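Local coordinates for sulfide-quinone reductase (Aquifex aeolicus, PDB 3HYW), which oxidises hydrogen sulfide to polysulfur with the help of FAD and passes the electrons to a quinone, at residues A160-F163 against A164-H168; R204-E207 against D208-E212; A384-K387 against Y388-K392; S401-E404 against K405-I409. One frame throughout, in Å; residues are numbered along the deposited sequence.

Contact 1: A160-F163 against A164-H168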
loop_
_atom_site.group_PDB
_atom_site.type_symbol
_atom_site.label_atom_id
_atom_site.label_comp_id
_atom_site.label_asym_id
_atom_site.label_seq_id
_atom_site.Cartn_x
_atom_site.Cartn_y
_atom_site.Cartn_z
ATOM N N ALA A 160 2.805 -18.523 13.277
ATOM C CA ALA A 160 1.824 -18.822 12.232
ATOM C C ALA A 160 2.290 -18.299 10.876
ATOM O O ALA A 160 2.188 -19.003 9.879
ATOM C CB ALA A 160 0.452 -18.256 12.587
ATOM N N TYR A 161 2.805 -17.070 10.855
ATOM C CA TYR A 161 3.402 -16.492 9.649
ATOM C C TYR A 161 4.610 -17.293 9.171
ATOM O O TYR A 161 4.749 -17.563 7.971
ATOM C CB TYR A 161 3.811 -15.044 9.904
ATOM C CG TYR A 161 2.639 -14.113 10.000
ATOM C CD1 TYR A 161 2.048 -13.602 8.849
ATOM C CD2 TYR A 161 2.099 -13.763 11.235
ATOM C CE1 TYR A 161 0.956 -12.756 8.928
ATOM C CE2 TYR A 161 1.010 -12.914 11.318
ATOM C CZ TYR A 161 0.446 -12.417 10.159
ATOM O OH TYR A 161 -0.629 -11.572 10.217
ATOM N N GLU A 162 5.481 -17.667 10.110
ATOM C CA GLU A 162 6.654 -18.484 9.802
ATOM C C GLU A 162 6.252 -19.799 9.162
ATOM O O GLU A 162 6.773 -20.160 8.110
ATOM C CB GLU A 162 7.466 -18.798 11.063
ATOM C CG GLU A 162 8.366 -17.705 11.551
ATOM C CD GLU A 162 9.277 -18.196 12.661
ATOM O OE1 GLU A 162 8.743 -18.679 13.686
ATOM O OE2 GLU A 162 10.516 -18.118 12.502
ATOM N N PHE A 163 5.332 -20.510 9.812
ATOM C CA PHE A 163 4.900 -21.834 9.360
ATOM C C PHE A 163 4.251 -21.780 7.976
ATOM O O PHE A 163 4.495 -22.645 7.132
ATOM C CB PHE A 163 3.942 -22.476 10.378
ATOM C CG PHE A 163 3.545 -23.891 10.029
ATOM C CD1 PHE A 163 2.363 -24.150 9.334
ATOM C CD2 PHE A 163 4.360 -24.963 10.385
ATOM C CE1 PHE A 163 2.000 -25.461 8.996
ATOM C CE2 PHE A 163 4.004 -26.279 10.053
ATOM C CZ PHE A 163 2.821 -26.526 9.365
ATOM N N ALA A 164 3.424 -20.768 7.749
ATOM C CA ALA A 164 2.779 -20.600 6.453
ATOM C C ALA A 164 3.810 -20.411 5.333
ATOM O O ALA A 164 3.708 -21.035 4.271
ATOM C CB ALA A 164 1.804 -19.443 6.498
ATOM N N LEU A 165 4.806 -19.565 5.575
ATOM C CA LEU A 165 5.804 -19.265 4.555
ATOM C C LEU A 165 6.821 -20.392 4.370
ATOM O O LEU A 165 7.283 -20.642 3.247
ATOM C CB LEU A 165 6.465 -17.910 4.821
ATOM C CG LEU A 165 5.472 -16.779 4.539
ATOM C CD1 LEU A 165 5.880 -15.494 5.189
ATOM C CD2 LEU A 165 5.261 -16.594 3.038
ATOM N N MET A 166 7.123 -21.088 5.468
ATOM C CA MET A 166 7.963 -22.294 5.451
ATOM C C MET A 166 7.311 -23.407 4.638
ATOM O O MET A 166 7.983 -24.095 3.871
ATOM C CB MET A 166 8.220 -22.800 6.876
ATOM C CG MET A 166 9.144 -21.929 7.694
ATOM S SD MET A 166 9.444 -22.616 9.337
ATOM C CE MET A 166 10.637 -21.452 9.921
ATOM N N LEU A 167 6.008 -23.584 4.835
ATOM C CA LEU A 167 5.244 -24.586 4.108
ATOM C C LEU A 167 5.190 -24.262 2.613
ATOM O O LEU A 167 5.411 -25.141 1.790
ATOM C CB LEU A 167 3.837 -24.738 4.697
ATOM C CG LEU A 167 2.933 -25.830 4.106
ATOM C CD1 LEU A 167 3.622 -27.205 4.128
ATOM C CD2 LEU A 167 1.596 -25.874 4.826
ATOM N N HIS A 168 4.920 -23.002 2.274
ATOM C CA HIS A 168 5.015 -22.533 0.883
ATOM C C HIS A 168 6.371 -22.894 0.256
ATOM O O HIS A 168 6.431 -23.406 -0.866
ATOM C CB HIS A 168 4.786 -21.015 0.797
ATOM C CG HIS A 168 5.208 -20.418 -0.511
ATOM N ND1 HIS A 168 4.437 -20.502 -1.650
ATOM C CD2 HIS A 168 6.332 -19.749 -0.867
ATOM C CE1 HIS A 168 5.061 -19.905 -2.649
ATOM N NE2 HIS A 168 6.214 -19.439 -2.201
#

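Contact 2: R204-E207 against D208-E212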
loop_
_atom_site.group_PDB
_atom_site.type_symbol
_atom_site.label_atom_id
_atom_site.label_comp_id
_atom_site.label_asym_id
_atom_site.label_seq_id
_atom_site.Cartn_x
_atom_site.Cartn_y
_atom_site.Cartn_z
ATOM N N ARG A 204 2.213 -3.644 5.410
ATOM C CA ARG A 204 2.574 -3.478 4.005
ATOM C C ARG A 204 3.553 -4.562 3.547
ATOM O O ARG A 204 3.411 -5.106 2.449
ATOM C CB ARG A 204 3.162 -2.071 3.805
ATOM C CG ARG A 204 3.184 -1.534 2.382
ATOM C CD ARG A 204 3.160 0.003 2.390
ATOM N NE ARG A 204 1.808 0.522 2.174
ATOM C CZ ARG A 204 1.328 1.669 2.655
ATOM N NH1 ARG A 204 2.071 2.460 3.415
ATOM N NH2 ARG A 204 0.082 2.029 2.371
ATOM N N LEU A 205 4.528 -4.877 4.398
ATOM C CA LEU A 205 5.534 -5.911 4.139
ATOM C C LEU A 205 4.931 -7.313 4.007
ATOM O O LEU A 205 5.248 -8.037 3.065
ATOM C CB LEU A 205 6.598 -5.909 5.255
ATOM C CG LEU A 205 7.829 -6.827 5.176
ATOM C CD1 LEU A 205 9.030 -6.182 5.873
ATOM C CD2 LEU A 205 7.586 -8.230 5.745
ATOM N N VAL A 206 4.099 -7.703 4.972
ATOM C CA VAL A 206 3.506 -9.045 4.979
ATOM C C VAL A 206 2.465 -9.190 3.868
ATOM O O VAL A 206 2.374 -10.242 3.242
ATOM C CB VAL A 206 2.891 -9.416 6.357
ATOM C CG1 VAL A 206 2.204 -10.780 6.293
ATOM C CG2 VAL A 206 3.962 -9.432 7.428
ATOM N N GLU A 207 1.684 -8.137 3.635
ATOM C CA GLU A 207 0.720 -8.114 2.531
ATOM C C GLU A 207 1.404 -8.359 1.187
ATOM O O GLU A 207 0.956 -9.204 0.410
ATOM C CB GLU A 207 -0.037 -6.787 2.486
ATOM C CG GLU A 207 -1.224 -6.699 3.425
ATOM C CD GLU A 207 -1.884 -5.330 3.410
ATOM O OE1 GLU A 207 -1.366 -4.411 2.736
ATOM O OE2 GLU A 207 -2.923 -5.169 4.078
ATOM N N ASP A 208 2.490 -7.629 0.924
ATOM C CA ASP A 208 3.228 -7.763 -0.339
ATOM C C ASP A 208 3.843 -9.146 -0.464
ATOM O O ASP A 208 3.895 -9.717 -1.550
ATOM C CB ASP A 208 4.342 -6.715 -0.451
ATOM C CG ASP A 208 3.823 -5.336 -0.777
ATOM O OD1 ASP A 208 2.587 -5.144 -0.831
ATOM O OD2 ASP A 208 4.664 -4.437 -0.987
ATOM N N LEU A 209 4.300 -9.669 0.666
ATOM C CA LEU A 209 4.924 -10.981 0.750
ATOM C C LEU A 209 3.929 -12.109 0.476
ATOM O O LEU A 209 4.245 -13.051 -0.245
ATOM C CB LEU A 209 5.547 -11.146 2.135
ATOM C CG LEU A 209 6.374 -12.384 2.459
ATOM C CD1 LEU A 209 7.724 -12.330 1.750
ATOM C CD2 LEU A 209 6.561 -12.460 3.959
ATOM N N PHE A 210 2.744 -12.022 1.076
ATOM C CA PHE A 210 1.674 -12.995 0.826
ATOM C C PHE A 210 1.225 -12.931 -0.636
ATOM O O PHE A 210 0.998 -13.967 -1.262
ATOM C CB PHE A 210 0.486 -12.768 1.777
ATOM C CG PHE A 210 0.628 -13.453 3.122
ATOM C CD1 PHE A 210 1.859 -13.952 3.554
ATOM C CD2 PHE A 210 -0.475 -13.583 3.965
ATOM C CE1 PHE A 210 1.989 -14.574 4.787
ATOM C CE2 PHE A 210 -0.348 -14.201 5.213
ATOM C CZ PHE A 210 0.884 -14.700 5.620
ATOM N N ALA A 211 1.126 -11.715 -1.173
ATOM C CA ALA A 211 0.783 -11.507 -2.583
ATOM C C ALA A 211 1.835 -12.095 -3.527
ATOM O O ALA A 211 1.488 -12.775 -4.492
ATOM C CB ALA A 211 0.568 -10.025 -2.876
ATOM N N GLU A 212 3.113 -11.836 -3.247
ATOM C CA GLU A 212 4.213 -12.354 -4.077
ATOM C C GLU A 212 4.278 -13.882 -4.081
ATOM O O GLU A 212 4.733 -14.479 -5.047
ATOM C CB GLU A 212 5.561 -11.773 -3.632
ATOM C CG GLU A 212 5.817 -10.336 -4.108
ATOM C CD GLU A 212 6.521 -9.465 -3.064
ATOM O OE1 GLU A 212 7.164 -10.014 -2.135
ATOM O OE2 GLU A 212 6.420 -8.219 -3.171
#

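Contact 3: A384-K387 against Y388-K392. With DCQ (2-decyl-5,6-dimethoxy-3-methylcyclohexa-2,5-diene-1,4-dione), chain H.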
loop_
_atom_site.group_PDB
_atom_site.type_symbol
_atom_site.label_atom_id
_atom_site.label_comp_id
_atom_site.label_asym_id
_atom_site.label_seq_id
_atom_site.Cartn_x
_atom_site.Cartn_y
_atom_site.Cartn_z
ATOM N N ALA A 384 21.863 -19.145 13.208
ATOM C CA ALA A 384 23.015 -18.841 14.060
ATOM C C ALA A 384 22.589 -18.595 15.506
ATOM O O ALA A 384 23.206 -19.126 16.427
ATOM C CB ALA A 384 23.812 -17.663 13.506
ATOM N N PHE A 385 21.515 -17.826 15.700
ATOM C CA PHE A 385 21.010 -17.547 17.037
ATOM C C PHE A 385 20.548 -18.811 17.786
ATOM O O PHE A 385 20.772 -18.941 18.990
ATOM C CB PHE A 385 19.886 -16.503 17.031
ATOM C CG PHE A 385 19.416 -16.149 18.411
ATOM C CD1 PHE A 385 20.215 -15.376 19.249
ATOM C CD2 PHE A 385 18.211 -16.645 18.902
ATOM C CE1 PHE A 385 19.804 -15.079 20.539
ATOM C CE2 PHE A 385 17.793 -16.345 20.190
ATOM C CZ PHE A 385 18.592 -15.559 21.008
ATOM N N GLU A 386 19.904 -19.719 17.062
ATOM C CA GLU A 386 19.514 -21.026 17.583
ATOM C C GLU A 386 20.718 -21.765 18.184
ATOM O O GLU A 386 20.676 -22.178 19.342
ATOM C CB GLU A 386 18.870 -21.846 16.463
ATOM C CG GLU A 386 18.436 -23.239 16.848
ATOM C CD GLU A 386 17.949 -24.034 15.658
ATOM O OE1 GLU A 386 17.150 -23.488 14.862
ATOM O OE2 GLU A 386 18.379 -25.199 15.517
ATOM N N LYS A 387 21.797 -21.884 17.412
ATOM C CA LYS A 387 23.024 -22.542 17.883
ATOM C C LYS A 387 23.598 -21.832 19.109
ATOM O O LYS A 387 23.989 -22.473 20.091
ATOM C CB LYS A 387 24.072 -22.613 16.759
ATOM C CG LYS A 387 23.575 -23.286 15.472
ATOM C CD LYS A 387 23.183 -24.739 15.731
ATOM C CE LYS A 387 22.521 -25.382 14.520
ATOM N NZ LYS A 387 22.144 -26.800 14.826
ATOM N N TYR A 388 23.616 -20.504 19.047
ATOM C CA TYR A 388 24.116 -19.655 20.135
ATOM C C TYR A 388 23.311 -19.788 21.432
ATOM O O TYR A 388 23.898 -19.935 22.501
ATOM C CB TYR A 388 24.191 -18.186 19.685
ATOM C CG TYR A 388 24.531 -17.192 20.789
ATOM C CD1 TYR A 388 25.765 -17.235 21.440
ATOM C CD2 TYR A 388 23.621 -16.200 21.163
ATOM C CE1 TYR A 388 26.082 -16.322 22.451
ATOM C CE2 TYR A 388 23.934 -15.270 22.169
ATOM C CZ TYR A 388 25.164 -15.343 22.806
ATOM O OH TYR A 388 25.487 -14.441 23.805
ATOM N N PHE A 389 21.984 -19.743 21.349
ATOM C CA PHE A 389 21.173 -19.862 22.553
ATOM C C PHE A 389 21.308 -21.232 23.219
ATOM O O PHE A 389 21.439 -21.315 24.440
ATOM C CB PHE A 389 19.692 -19.533 22.309
ATOM C CG PHE A 389 18.952 -19.170 23.571
ATOM C CD1 PHE A 389 18.290 -20.146 24.320
ATOM C CD2 PHE A 389 18.954 -17.860 24.036
ATOM C CE1 PHE A 389 17.626 -19.811 25.499
ATOM C CE2 PHE A 389 18.300 -17.517 25.217
ATOM C CZ PHE A 389 17.632 -18.496 25.954
ATOM N N LEU A 390 21.267 -22.299 22.422
ATOM C CA LEU A 390 21.434 -23.656 22.960
ATOM C C LEU A 390 22.782 -23.815 23.641
ATOM O O LEU A 390 22.889 -24.465 24.689
ATOM C CB LEU A 390 21.289 -24.725 21.871
ATOM C CG LEU A 390 19.953 -25.436 21.566
ATOM C CD1 LEU A 390 18.921 -25.401 22.698
ATOM C CD2 LEU A 390 19.341 -25.012 20.240
ATOM N N TRP A 391 23.814 -23.224 23.045
ATOM C CA TRP A 391 25.133 -23.198 23.675
ATOM C C TRP A 391 25.062 -22.547 25.068
ATOM O O TRP A 391 25.613 -23.074 26.038
ATOM C CB TRP A 391 26.156 -22.476 22.784
ATOM C CG TRP A 391 27.509 -22.477 23.387
ATOM C CD1 TRP A 391 28.472 -23.440 23.251
ATOM C CD2 TRP A 391 28.055 -21.483 24.258
ATOM N NE1 TRP A 391 29.586 -23.099 23.983
ATOM C CE2 TRP A 391 29.355 -21.903 24.608
ATOM C CE3 TRP A 391 27.571 -20.274 24.775
ATOM C CZ2 TRP A 391 30.180 -21.155 25.453
ATOM C CZ3 TRP A 391 28.394 -19.533 25.610
ATOM C CH2 TRP A 391 29.678 -19.975 25.940
ATOM N N LYS A 392 24.374 -21.408 25.153
ATOM C CA LYS A 392 24.227 -20.662 26.408
ATOM C C LYS A 392 23.537 -21.479 27.498
ATOM O O LYS A 392 23.949 -21.437 28.656
ATOM C CB LYS A 392 23.459 -19.357 26.173
ATOM C CG LYS A 392 24.271 -18.275 25.491
ATOM C CD LYS A 392 23.661 -16.907 25.726
ATOM C CE LYS A 392 22.346 -16.741 24.988
ATOM N NZ LYS A 392 21.699 -15.489 25.411
HETATM O O2 DCQ H . 15.937 -13.021 22.282
HETATM C C2 DCQ H . 16.571 -12.678 21.128
HETATM C C3 DCQ H . 16.005 -13.032 19.909
HETATM O O3 DCQ H . 14.804 -13.700 19.875
HETATM C C3M DCQ H . 14.710 -15.124 19.935
HETATM C C4 DCQ H . 16.647 -12.689 18.728
HETATM O O4 DCQ H . 16.083 -13.031 17.523
HETATM C C4M DCQ H . 16.596 -14.112 16.744
HETATM C C5 DCQ H . 17.853 -11.998 18.767
HETATM O O5 DCQ H . 18.474 -11.668 17.600
HETATM C C1 DCQ H . 17.780 -11.988 21.173
HETATM C C1M DCQ H . 18.373 -11.621 22.513
HETATM C C6 DCQ H . 18.429 -11.649 19.985
HETATM C C7 DCQ H . 19.747 -10.894 20.009
HETATM C C8 DCQ H . 20.924 -11.799 19.659
HETATM C C9 DCQ H . 22.138 -11.478 20.521
HETATM C C10 DCQ H . 23.326 -11.036 19.673
HETATM C C11 DCQ H . 24.436 -12.080 19.706
HETATM C C12 DCQ H . 25.789 -11.443 19.991
HETATM C C13 DCQ H . 26.643 -11.379 18.727
HETATM C C14 DCQ H . 28.114 -11.146 19.058
HETATM C C15 DCQ H . 28.936 -10.870 17.803
HETATM C C16 DCQ H . 30.388 -11.234 18.024
#

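Contact 4: S401-E404 against K405-I409. With DCQ (2-decyl-5,6-dimethoxy-3-methylcyclohexa-2,5-diene-1,4-dione), chain H.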
loop_
_atom_site.group_PDB
_atom_site.type_symbol
_atom_site.label_atom_id
_atom_site.label_comp_id
_atom_site.label_asym_id
_atom_site.label_seq_id
_atom_site.Cartn_x
_atom_site.Cartn_y
_atom_site.Cartn_z
ATOM N N SER A 401 28.233 -10.941 29.306
ATOM C CA SER A 401 28.447 -9.491 29.268
ATOM C C SER A 401 28.605 -8.908 27.857
ATOM O O SER A 401 28.113 -7.803 27.593
ATOM C CB SER A 401 29.646 -9.086 30.137
ATOM O OG SER A 401 30.869 -9.353 29.471
ATOM N N PHE A 402 29.266 -9.650 26.962
ATOM C CA PHE A 402 29.499 -9.193 25.580
ATOM C C PHE A 402 28.210 -9.028 24.774
ATOM O O PHE A 402 28.134 -8.160 23.903
ATOM C CB PHE A 402 30.482 -10.108 24.824
ATOM C CG PHE A 402 29.847 -11.345 24.238
ATOM C CD1 PHE A 402 29.842 -12.542 24.945
ATOM C CD2 PHE A 402 29.267 -11.315 22.971
ATOM C CE1 PHE A 402 29.236 -13.695 24.408
ATOM C CE2 PHE A 402 28.658 -12.450 22.433
ATOM C CZ PHE A 402 28.649 -13.645 23.153
ATOM N N GLU A 403 27.218 -9.872 25.045
ATOM C CA GLU A 403 25.958 -9.823 24.309
ATOM C C GLU A 403 25.250 -8.490 24.531
ATOM O O GLU A 403 24.790 -7.870 23.575
ATOM C CB GLU A 403 25.048 -10.992 24.679
ATOM C CG GLU A 403 23.719 -10.990 23.924
ATOM C CD GLU A 403 22.865 -12.218 24.201
ATOM O OE1 GLU A 403 23.388 -13.226 24.735
ATOM O OE2 GLU A 403 21.665 -12.174 23.865
ATOM N N GLU A 404 25.168 -8.064 25.791
ATOM C CA GLU A 404 24.622 -6.744 26.133
ATOM C C GLU A 404 25.397 -5.621 25.432
ATOM O O GLU A 404 24.799 -4.690 24.892
ATOM C CB GLU A 404 24.628 -6.515 27.653
ATOM C CG GLU A 404 23.911 -5.229 28.072
ATOM C CD GLU A 404 23.947 -4.970 29.571
ATOM O OE1 GLU A 404 24.008 -5.947 30.350
ATOM O OE2 GLU A 404 23.909 -3.782 29.968
ATOM N N LYS A 405 26.726 -5.714 25.433
ATOM C CA LYS A 405 27.548 -4.715 24.748
ATOM C C LYS A 405 27.260 -4.675 23.243
ATOM O O LYS A 405 27.072 -3.603 22.679
ATOM C CB LYS A 405 29.048 -4.907 25.048
ATOM C CG LYS A 405 29.395 -4.646 26.520
ATOM C CD LYS A 405 30.881 -4.685 26.830
ATOM C CE LYS A 405 31.112 -4.631 28.343
ATOM N NZ LYS A 405 32.557 -4.580 28.709
ATOM N N VAL A 406 27.192 -5.847 22.616
ATOM C CA VAL A 406 26.945 -5.968 21.175
ATOM C C VAL A 406 25.557 -5.444 20.778
ATOM O O VAL A 406 25.412 -4.754 19.763
ATOM C CB VAL A 406 27.160 -7.430 20.687
ATOM C CG1 VAL A 406 26.661 -7.620 19.261
ATOM C CG2 VAL A 406 28.643 -7.806 20.778
ATOM N N LEU A 407 24.550 -5.767 21.585
ATOM C CA LEU A 407 23.193 -5.252 21.391
ATOM C C LEU A 407 23.143 -3.730 21.527
ATOM O O LEU A 407 22.393 -3.067 20.815
ATOM C CB LEU A 407 22.229 -5.910 22.389
ATOM C CG LEU A 407 21.263 -7.026 21.962
ATOM C CD1 LEU A 407 21.620 -7.702 20.647
ATOM C CD2 LEU A 407 21.089 -8.048 23.082
ATOM N N GLU A 408 23.939 -3.193 22.450
ATOM C CA GLU A 408 24.072 -1.751 22.637
ATOM C C GLU A 408 24.686 -1.116 21.382
ATOM O O GLU A 408 24.174 -0.110 20.885
ATOM C CB GLU A 408 24.911 -1.453 23.891
ATOM C CG GLU A 408 24.888 -0.006 24.394
ATOM C CD GLU A 408 25.894 0.248 25.528
ATOM O OE1 GLU A 408 25.987 -0.583 26.468
ATOM O OE2 GLU A 408 26.596 1.290 25.483
ATOM N N ILE A 409 25.759 -1.722 20.863
ATOM C CA ILE A 409 26.464 -1.201 19.681
ATOM C C ILE A 409 25.577 -1.192 18.426
ATOM O O ILE A 409 25.522 -0.193 17.709
ATOM C CB ILE A 409 27.792 -1.975 19.383
ATOM C CG1 ILE A 409 28.725 -1.962 20.599
ATOM C CG2 ILE A 409 28.529 -1.353 18.208
ATOM C CD1 ILE A 409 29.908 -2.936 20.501
HETATM O O2 DCQ H . 15.937 -13.021 22.282
HETATM C C2 DCQ H . 16.571 -12.678 21.128
HETATM C C3 DCQ H . 16.005 -13.032 19.909
HETATM O O3 DCQ H . 14.804 -13.700 19.875
HETATM C C3M DCQ H . 14.710 -15.124 19.935
HETATM C C4 DCQ H . 16.647 -12.689 18.728
HETATM O O4 DCQ H . 16.083 -13.031 17.523
HETATM C C4M DCQ H . 16.596 -14.112 16.744
HETATM C C5 DCQ H . 17.853 -11.998 18.767
HETATM O O5 DCQ H . 18.474 -11.668 17.600
HETATM C C1 DCQ H . 17.780 -11.988 21.173
HETATM C C1M DCQ H . 18.373 -11.621 22.513
HETATM C C6 DCQ H . 18.429 -11.649 19.985
HETATM C C7 DCQ H . 19.747 -10.894 20.009
HETATM C C8 DCQ H . 20.924 -11.799 19.659
HETATM C C9 DCQ H . 22.138 -11.478 20.521
HETATM C C10 DCQ H . 23.326 -11.036 19.673
HETATM C C11 DCQ H . 24.436 -12.080 19.706
HETATM C C12 DCQ H . 25.789 -11.443 19.991
HETATM C C13 DCQ H . 26.643 -11.379 18.727
HETATM C C14 DCQ H . 28.114 -11.146 19.058
HETATM C C15 DCQ H . 28.936 -10.870 17.803
HETATM C C16 DCQ H . 30.388 -11.234 18.024
#

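Contact 1: A160-F163 against A164-H168
The ring of Phe-163 meets Leu-167 one helical turn on, and CE1 of Phe-163 lies 4.2 Å from CD2 of Leu-167. The methyl comes in obliquely, neither squarely over the ring nor in its plane. Both side chains have CG anti to the backbone N (chi1 -175° for Phe-163), which sends them to the same flank of the helix. The other ring, Tyr-161, turns to a different flank. It meets Phe-184, with the planes at about 30°, and it packs edge-to-face with Phe-194. Its OH is hydrogen-bonded to Glu-188 and to the amide of Gly-192.

Four backbone bonds of the i to i+4 type tie 160-163 to 164-168. The shortest runs from Met-166 N to Glu-162 O at 2.8 Å. CG of Met-166 also crowds that oxygen, at 3.0 Å from Glu-162 O. OE2 of Glu-162 accepts the amide of Asp-350 and forms a salt bridge with Lys-382, a residue that binds FAD.

These residues make up about two and a half turns of helix 158-173, and the side chains that touch are buried. Phe-163 and Leu-167 pack on helix 126-141 and on Ile-148 of strand 146-150. Met-166 meets His-47 of helix 45-50, and Phe-163 touches Ala-49 and Met-50 of the same helix.

Contact 2: R204-E207 against D208-E212
Val-206 and Phe-210 lie side by side and point the same way, one turn apart on helix 202-212. The helix is the middle element of a beta-alpha-beta unit, between strands 182-185 and 216-218. From CB of Phe-210 outward, the first atoms pass the carbonyl of Val-206, with CB 3.5 Å from Val-206 O. CG and CD1 still skirt that oxygen. CE1 and CZ then reach the methyl of Val-206, and CE1 of Phe-210 is 4.1 Å from CG1 of Val-206. This methyl sits over the centre of the ring, only 10° off its normal, which makes a CH-pi contact. CG1 is set there because it is anti to the backbone N (chi1 176°). Phe-210 also meets Phe-184 edge-to-face, and Val-206 rests on Tyr-161 of helix 158-173. The backbone bond from Phe-210 N to Val-206 O, 2.8 Å long, closes the same turn.

Another flank is polar and faces the neighbouring subunits. Asp-208 N bonds to Arg-204 O at 3.1 Å. The carboxylate of Asp-208 pairs across the interface, where Arg-204 of the second subunit is its salt-bridge partner. Arg-204 of this chain likewise pairs with Asp-208 and Glu-207 of the third subunit. An asparagine in place of Asp-208 would probably leave Arg-204 of the second subunit without its charged mate. Arginines of neighbouring chains come close together, and these carboxylates probably offset their charge. The helix therefore joins an apolar face turned to its own subunit with an ionic face turned to its neighbours.

Contact 3: A384-K387 against Y388-K392
Phe-385 and Tyr-388 cross obliquely, with the tyrosine three residues further along helix 376-395. CD1 of Phe-385 lies in the plane of the Tyr-388 ring, at its edge, 4.0 Å from CD2 of Tyr-388. Phe-389 comes to Phe-385 from another direction. The two phenylalanine rings are 5.9 Å apart at their centroids with planes at 45°, so they neither stack nor meet edge-to-face. Their closest atoms are CZ of Phe-385 and CD2 of Phe-389, at 3.8 Å. CB of Phe-389 also sits over one face of the Phe-385 ring, toward the rim.

The opposite face of Phe-385 carries the quinone. C4 of DCQ stands over the ring centre, 4.0 Å above the plane, and a methoxy carbon, C3M of DCQ, comes to 3.3 Å from CE2 of Phe-385. The ring of Phe-385 is thus held between the quinone head group and Phe-389. Tyr-388 lies near the decyl tail, and CG of Lys-392 covers part of one face of its ring.

On another flank Glu-386 and Leu-390 run side by side, with CG of Glu-386 3.9 Å from CD2 of Leu-390. The chain of Glu-386 is extended beyond CG, and its carboxylate makes a salt bridge with Arg-53. The turn is closed by backbone bonds such as Phe-389 N to Phe-385 O, at 2.8 Å. The Phe-385 ring lies nearly parallel to the quinone ring and forms one wall of the decylubiquinone pocket.

Contact 4: S401-E404 against K405-I409
Glu-403 and Leu-407 lie side by side, pointing the same way, on the first turns of the alpha-helix 401-411, which lines the quinone pocket. CG of Glu-403 is 4.0 Å from CD2 of Leu-407, and both residues border the start of the decyl chain. OE2 of Glu-403 comes to 3.4 Å from C9 of DCQ. CD1 of Leu-407 is 3.8 Å from C7 of DCQ. Phe-402 and Val-406 form a second parallel pair and take the outer part of the tail. The ring of Phe-402 presents its edge to the tail, with C14 of DCQ in the ring plane and 3.7 Å from CE2 of Phe-402. CG2 of Val-406 also lies at that edge.

The next shell sets these groups. Glu-403 has CG opposite the backbone N (chi1 -180°) and an extended chain, which carries the carboxylate out to the quinone. Its OE1 is hydrogen-bonded to Tyr-388 OH and salt-bridged to Lys-392 NZ, both on helix 376-395. A glutamine in place of Glu-403 would probably deprive Lys-392 of its ionic partner and weaken the hold on the group beside the quinone. Leu-407 is backed by Ile-346 and by Met-315 of helix 314-332.

The backbone fixes the spacing. The bond from Lys-405 N to Ser-401 O is weak, but the next ones are firm. Leu-407 N meets Glu-403 O at 2.9 Å, and Val-406 N meets Phe-402 O at 2.8 Å with an N-H...O angle of 160°.

Overall arrangement
The four contacts follow one another along the chain, each within a single helix. They form two pairs. Contacts 1 and 2, on helices 158-173 and 202-212, have centres 13 Å apart and pack directly, Leu-165 against Leu-209 and Tyr-161 against Phe-210. Both belong to the part of the fold built on the mixed sheet with strands 146-150 and 182-185. Contacts 3 and 4, on the successive helices 376-395 and 401-411, have centres 16 Å apart and share the quinone. Contacts 2 and 4 are 33 Å apart between centres. Contact 1 comes near FAD through Glu-162, so three contacts lie close to the redox groups, while contact 2 serves the trimer interface.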